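Betainyl-CoA thiolase (Pseudomonas putida, PDB 2HLJ) probably acts on acyl-CoA thioesters such as betainyl-CoA, as an acyltransferase or thioesterase of the hotdog superfamily. Local coordinates at residues E69-Q81 with L90-D102. Sequence-based numbering, arbitrary orientation.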
loop_
_atom_site.group_PDB
_atom_site.type_symbol
_atom_site.label_atom_id
_atom_site.label_comp_id
_atom_site.label_asym_id
_atom_site.label_seq_id
_atom_site.Cartn_x
_atom_site.Cartn_y
_atom_site.Cartn_z
ATOM N N GLU A 69 11.819 3.902 9.023
ATOM C CA GLU A 69 12.569 3.903 7.765
ATOM C C GLU A 69 13.405 2.650 7.684
ATOM O O GLU A 69 13.843 2.098 8.702
ATOM C CB GLU A 69 13.452 5.154 7.656
ATOM C CG GLU A 69 14.728 5.112 8.519
ATOM C CD GLU A 69 14.447 5.137 10.043
ATOM O OE1 GLU A 69 13.355 5.613 10.461
ATOM O OE2 GLU A 69 15.321 4.685 10.822
ATOM N N VAL A 70 13.636 2.197 6.460
ATOM C CA VAL A 70 14.460 1.037 6.229
ATOM C C VAL A 70 15.488 1.435 5.201
ATOM O O VAL A 70 15.158 1.969 4.146
ATOM C CB VAL A 70 13.607 -0.163 5.763
ATOM C CG1 VAL A 70 14.471 -1.357 5.530
ATOM C CG2 VAL A 70 12.526 -0.472 6.813
ATOM N N LYS A 71 16.746 1.207 5.533
ATOM C CA LYS A 71 17.831 1.715 4.744
ATOM C C LYS A 71 18.317 0.676 3.716
ATOM O O LYS A 71 18.144 -0.541 3.874
ATOM C CB LYS A 71 18.993 2.174 5.655
ATOM C CG LYS A 71 18.684 3.323 6.620
ATOM C CD LYS A 71 19.895 3.594 7.492
ATOM C CE LYS A 71 19.671 4.711 8.512
ATOM N NZ LYS A 71 19.314 6.028 7.895
ATOM N N LEU A 72 18.951 1.171 2.669
ATOM C CA LEU A 72 19.687 0.307 1.726
ATOM C C LEU A 72 20.478 -0.824 2.393
ATOM O O LEU A 72 21.228 -0.590 3.331
ATOM C CB LEU A 72 20.665 1.149 0.927
ATOM C CG LEU A 72 21.443 0.439 -0.191
ATOM C CD1 LEU A 72 20.474 -0.057 -1.273
ATOM C CD2 LEU A 72 22.444 1.416 -0.791
ATOM N N GLY A 73 20.307 -2.052 1.897
ATOM C CA GLY A 73 21.090 -3.208 2.359
ATOM C C GLY A 73 20.569 -3.876 3.610
ATOM O O GLY A 73 21.092 -4.899 4.048
ATOM N N THR A 74 19.518 -3.336 4.195
ATOM C CA THR A 74 18.948 -3.959 5.336
ATOM C C THR A 74 18.343 -5.320 4.958
ATOM O O THR A 74 17.609 -5.433 3.945
ATOM C CB THR A 74 17.880 -3.063 5.955
ATOM O OG1 THR A 74 18.456 -1.784 6.268
ATOM C CG2 THR A 74 17.351 -3.687 7.228
ATOM N N GLU A 75 18.677 -6.348 5.752
ATOM C CA GLU A 75 18.073 -7.676 5.614
ATOM C C GLU A 75 16.786 -7.675 6.407
ATOM O O GLU A 75 16.807 -7.456 7.599
ATOM C CB GLU A 75 19.010 -8.757 6.140
ATOM C CG GLU A 75 20.294 -8.868 5.299
ATOM C CD GLU A 75 21.475 -9.510 6.061
ATOM O OE1 GLU A 75 22.001 -8.884 7.018
ATOM O OE2 GLU A 75 21.891 -10.619 5.667
ATOM N N VAL A 76 15.675 -7.924 5.736
ATOM C CA VAL A 76 14.384 -7.855 6.379
ATOM C C VAL A 76 13.632 -9.148 6.131
ATOM O O VAL A 76 13.928 -9.874 5.186
ATOM C CB VAL A 76 13.536 -6.625 5.893
ATOM C CG1 VAL A 76 14.221 -5.290 6.255
ATOM C CG2 VAL A 76 13.180 -6.705 4.379
ATOM N N TRP A 77 12.650 -9.414 6.982
ATOM C CA TRP A 77 11.751 -10.538 6.802
ATOM C C TRP A 77 10.331 -10.159 7.162
ATOM O O TRP A 77 10.090 -9.211 7.928
ATOM C CB TRP A 77 12.192 -11.777 7.630
ATOM C CG TRP A 77 12.053 -11.700 9.097
ATOM C CD1 TRP A 77 10.926 -11.981 9.839
ATOM C CD2 TRP A 77 13.077 -11.375 10.040
ATOM N NE1 TRP A 77 11.201 -11.830 11.174
ATOM C CE2 TRP A 77 12.505 -11.444 11.321
ATOM C CE3 TRP A 77 14.425 -11.005 9.924
ATOM C CZ2 TRP A 77 13.229 -11.151 12.482
ATOM C CZ3 TRP A 77 15.137 -10.735 11.077
ATOM C CH2 TRP A 77 14.530 -10.789 12.333
ATOM N N VAL A 78 9.392 -10.942 6.624
ATOM C CA VAL A 78 7.975 -10.750 6.899
ATOM C C VAL A 78 7.447 -11.824 7.802
ATOM O O VAL A 78 7.699 -13.000 7.568
ATOM C CB VAL A 78 7.150 -10.770 5.576
ATOM C CG1 VAL A 78 5.717 -10.388 5.832
ATOM C CG2 VAL A 78 7.778 -9.859 4.561
ATOM N N GLN A 79 6.680 -11.419 8.825
ATOM C CA GLN A 79 5.879 -12.347 9.612
ATOM C C GLN A 79 4.419 -12.209 9.202
ATOM O O GLN A 79 3.954 -11.130 8.892
ATOM C CB GLN A 79 6.058 -12.084 11.127
ATOM C CG GLN A 79 7.425 -12.607 11.573
ATOM C CD GLN A 79 7.828 -12.267 12.976
ATOM O OE1 GLN A 79 9.010 -12.248 13.249
ATOM N NE2 GLN A 79 6.872 -11.984 13.867
ATOM N N THR A 80 3.705 -13.315 9.172
ATOM C CA THR A 80 2.364 -13.316 8.598
ATOM C C THR A 80 1.432 -14.079 9.533
ATOM O O THR A 80 1.770 -15.169 9.992
ATOM C CB THR A 80 2.335 -13.930 7.217
ATOM O OG1 THR A 80 3.276 -13.269 6.331
ATOM C CG2 THR A 80 0.931 -13.868 6.646
ATOM N N GLN A 81 0.300 -13.471 9.850
ATOM C CA GLN A 81 -0.797 -14.146 10.574
ATOM C C GLN A 81 -2.087 -14.120 9.761
ATOM O O GLN A 81 -2.405 -13.132 9.055
ATOM C CB GLN A 81 -1.073 -13.475 11.890
ATOM C CG GLN A 81 0.105 -13.381 12.798
ATOM C CD GLN A 81 -0.293 -12.955 14.216
ATOM O OE1 GLN A 81 -1.208 -13.514 14.798
ATOM N NE2 GLN A 81 0.423 -11.979 14.769
ATOM N N LEU A 90 -9.628 -14.047 2.336
ATOM C CA LEU A 90 -8.630 -14.273 3.359
ATOM C C LEU A 90 -8.297 -12.937 4.037
ATOM O O LEU A 90 -8.092 -11.945 3.363
ATOM C CB LEU A 90 -7.399 -14.907 2.715
ATOM C CG LEU A 90 -6.265 -15.372 3.614
ATOM C CD1 LEU A 90 -6.723 -16.380 4.666
ATOM C CD2 LEU A 90 -5.133 -15.950 2.739
ATOM N N HIS A 91 -8.289 -12.928 5.371
ATOM C CA HIS A 91 -7.965 -11.725 6.150
ATOM C C HIS A 91 -6.580 -11.972 6.764
ATOM O O HIS A 91 -6.402 -12.906 7.539
ATOM C CB HIS A 91 -9.069 -11.504 7.177
ATOM C CG HIS A 91 -8.976 -10.215 7.928
ATOM N ND1 HIS A 91 -9.714 -9.978 9.065
ATOM C CD2 HIS A 91 -8.246 -9.093 7.712
ATOM C CE1 HIS A 91 -9.452 -8.760 9.512
ATOM N NE2 HIS A 91 -8.565 -8.202 8.708
ATOM N N VAL A 92 -5.593 -11.177 6.367
ATOM C CA VAL A 92 -4.202 -11.408 6.749
ATOM C C VAL A 92 -3.504 -10.173 7.317
ATOM O O VAL A 92 -3.942 -9.051 7.104
ATOM C CB VAL A 92 -3.366 -11.929 5.549
ATOM C CG1 VAL A 92 -3.987 -13.213 5.021
ATOM C CG2 VAL A 92 -3.290 -10.893 4.458
ATOM N N TYR A 93 -2.424 -10.415 8.054
ATOM C CA TYR A 93 -1.679 -9.354 8.707
ATOM C C TYR A 93 -0.224 -9.673 8.513
ATOM O O TYR A 93 0.197 -10.765 8.880
ATOM C CB TYR A 93 -2.005 -9.332 10.218
ATOM C CG TYR A 93 -1.298 -8.249 11.032
ATOM C CD1 TYR A 93 -1.801 -6.979 11.087
ATOM C CD2 TYR A 93 -0.165 -8.526 11.773
ATOM C CE1 TYR A 93 -1.201 -5.987 11.831
ATOM C CE2 TYR A 93 0.462 -7.547 12.525
ATOM C CZ TYR A 93 -0.071 -6.264 12.543
ATOM O OH TYR A 93 0.461 -5.257 13.311
ATOM N N HIS A 94 0.507 -8.776 7.845
ATOM C CA HIS A 94 1.936 -8.901 7.654
ATOM C C HIS A 94 2.645 -7.869 8.515
ATOM O O HIS A 94 2.143 -6.750 8.693
ATOM C CB HIS A 94 2.331 -8.614 6.195
ATOM C CG HIS A 94 1.809 -9.587 5.190
ATOM N ND1 HIS A 94 2.109 -10.936 5.215
ATOM C CD2 HIS A 94 1.047 -9.388 4.089
ATOM C CE1 HIS A 94 1.537 -11.522 4.180
ATOM N NE2 HIS A 94 0.925 -10.598 3.458
ATOM N N SER A 95 3.796 -8.238 9.061
ATOM C CA SER A 95 4.656 -7.307 9.760
ATOM C C SER A 95 6.092 -7.466 9.224
ATOM O O SER A 95 6.489 -8.540 8.744
ATOM C CB SER A 95 4.558 -7.469 11.286
ATOM O OG SER A 95 4.881 -8.809 11.694
ATOM N N LEU A 96 6.831 -6.368 9.226
ATOM C CA LEU A 96 8.180 -6.337 8.673
ATOM C C LEU A 96 9.167 -6.191 9.799
ATOM O O LEU A 96 8.957 -5.405 10.711
ATOM C CB LEU A 96 8.369 -5.197 7.674
ATOM C CG LEU A 96 9.656 -5.210 6.817
ATOM C CD1 LEU A 96 9.697 -6.334 5.798
ATOM C CD2 LEU A 96 9.854 -3.859 6.148
ATOM N N HIS A 97 10.278 -6.928 9.701
ATOM C CA HIS A 97 11.235 -7.063 10.805
ATOM C C HIS A 97 12.671 -7.064 10.298
ATOM O O HIS A 97 12.935 -7.387 9.119
ATOM C CB HIS A 97 11.003 -8.401 11.548
ATOM C CG HIS A 97 9.595 -8.590 12.033
ATOM N ND1 HIS A 97 9.233 -8.448 13.353
ATOM C CD2 HIS A 97 8.466 -8.914 11.364
ATOM C CE1 HIS A 97 7.930 -8.637 13.471
ATOM N NE2 HIS A 97 7.437 -8.914 12.273
ATOM N N ARG A 98 13.588 -6.742 11.218
ATOM C CA ARG A 98 15.033 -6.898 11.009
ATOM C C ARG A 98 15.695 -7.363 12.294
ATOM O O ARG A 98 15.144 -7.178 13.377
ATOM C CB ARG A 98 15.681 -5.600 10.551
ATOM C CG ARG A 98 15.715 -4.483 11.578
ATOM C CD ARG A 98 16.383 -3.255 10.958
ATOM N NE ARG A 98 16.499 -2.110 11.866
ATOM C CZ ARG A 98 17.407 -1.966 12.826
ATOM N NH1 ARG A 98 18.311 -2.904 13.081
ATOM N NH2 ARG A 98 17.405 -0.866 13.561
ATOM N N ALA A 99 16.874 -7.974 12.166
ATOM C CA ALA A 99 17.612 -8.475 13.344
ATOM C C ALA A 99 18.073 -7.332 14.230
ATOM O O ALA A 99 18.460 -6.257 13.739
ATOM C CB ALA A 99 18.823 -9.314 12.901
ATOM N N GLY A 100 18.007 -7.556 15.534
ATOM C CA GLY A 100 18.579 -6.620 16.501
ATOM C C GLY A 100 17.730 -5.412 16.811
ATOM O O GLY A 100 18.208 -4.468 17.451
ATOM N N PHE A 101 16.476 -5.430 16.352
ATOM C CA PHE A 101 15.544 -4.333 16.598
ATOM C C PHE A 101 14.206 -4.980 16.852
ATOM O O PHE A 101 13.645 -5.576 15.960
ATOM C CB PHE A 101 15.474 -3.435 15.357
ATOM C CG PHE A 101 14.651 -2.198 15.551
ATOM C CD1 PHE A 101 15.135 -1.146 16.326
ATOM C CD2 PHE A 101 13.388 -2.086 14.971
ATOM C CE1 PHE A 101 14.385 -0.003 16.502
ATOM C CE2 PHE A 101 12.624 -0.942 15.147
ATOM C CZ PHE A 101 13.121 0.099 15.913
ATOM N N ASP A 102 13.706 -4.896 18.075
ATOM C CA ASP A 102 12.580 -5.720 18.473
ATOM C C ASP A 102 11.267 -4.962 18.545
ATOM O O ASP A 102 10.562 -5.047 19.554
ATOM C CB ASP A 102 12.866 -6.468 19.799
ATOM C CG ASP A 102 13.145 -5.542 20.963
ATOM O OD1 ASP A 102 13.720 -4.443 20.739
ATOM O OD2 ASP A 102 12.799 -5.922 22.112
HETATM O O HOH W 1 15.096 -0.184 9.712
HETATM O O HOH W 2 17.946 -8.574 9.642
HETATM O O HOH W 3 2.560 -10.561 11.515
#
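Trp77, Gln79 and Gln81 pair with His97, Ser95 and Tyr93 through two backbone N-H···O bonds each, tying strand 75-81 antiparallel to strand 90-98 at 155°. Between these pairs, Val78 faces Leu96 and Thr80 faces His94 in non-hydrogen-bonded positions. On the face carrying Trp77, the indole lies over His97 CB, which sits 3.6 Å from the centroid of the five-membered ring in a CH-pi contact; the imidazole itself is slid aside, its plane only 9° from that ring. With CG set between the backbone N and the carbonyl carbon (chi1 70°), the indole leans toward the partner strand, and its six-membered ring reaches the backbone of Ala99, Trp77 CZ3 lying 3.4 Å from Ala99 N. The Gln79 amide stacks on the His97 ring, OE1 above its centre, and is fixed there by a nearly straight bond from Trp77 NE1 to Gln79 OE1 (3.0 Å). Ser95 OG hydrogen-bonds His97 NE2 at the ring edge (2.6 Å), so the imidazole is held both by its rim and over a face. On the other face, Thr80 OG1 lies in the His94 ring plane, hydrogen-bonded to His94 ND1 (2.8 Å); Thr7 OG1 bonds to Thr80 OG1 and Thr36 OG1 to His94 NE2, extending this buried pair at both ends. Leu96 CD1 packs on Val76 CG2 (3.8 Å), while Val78 rests on Ile31, Phe32 and Ala35 of helix 25-43. This hairpin lies within the antiparallel sheet that wraps the long helix of the hotdog fold.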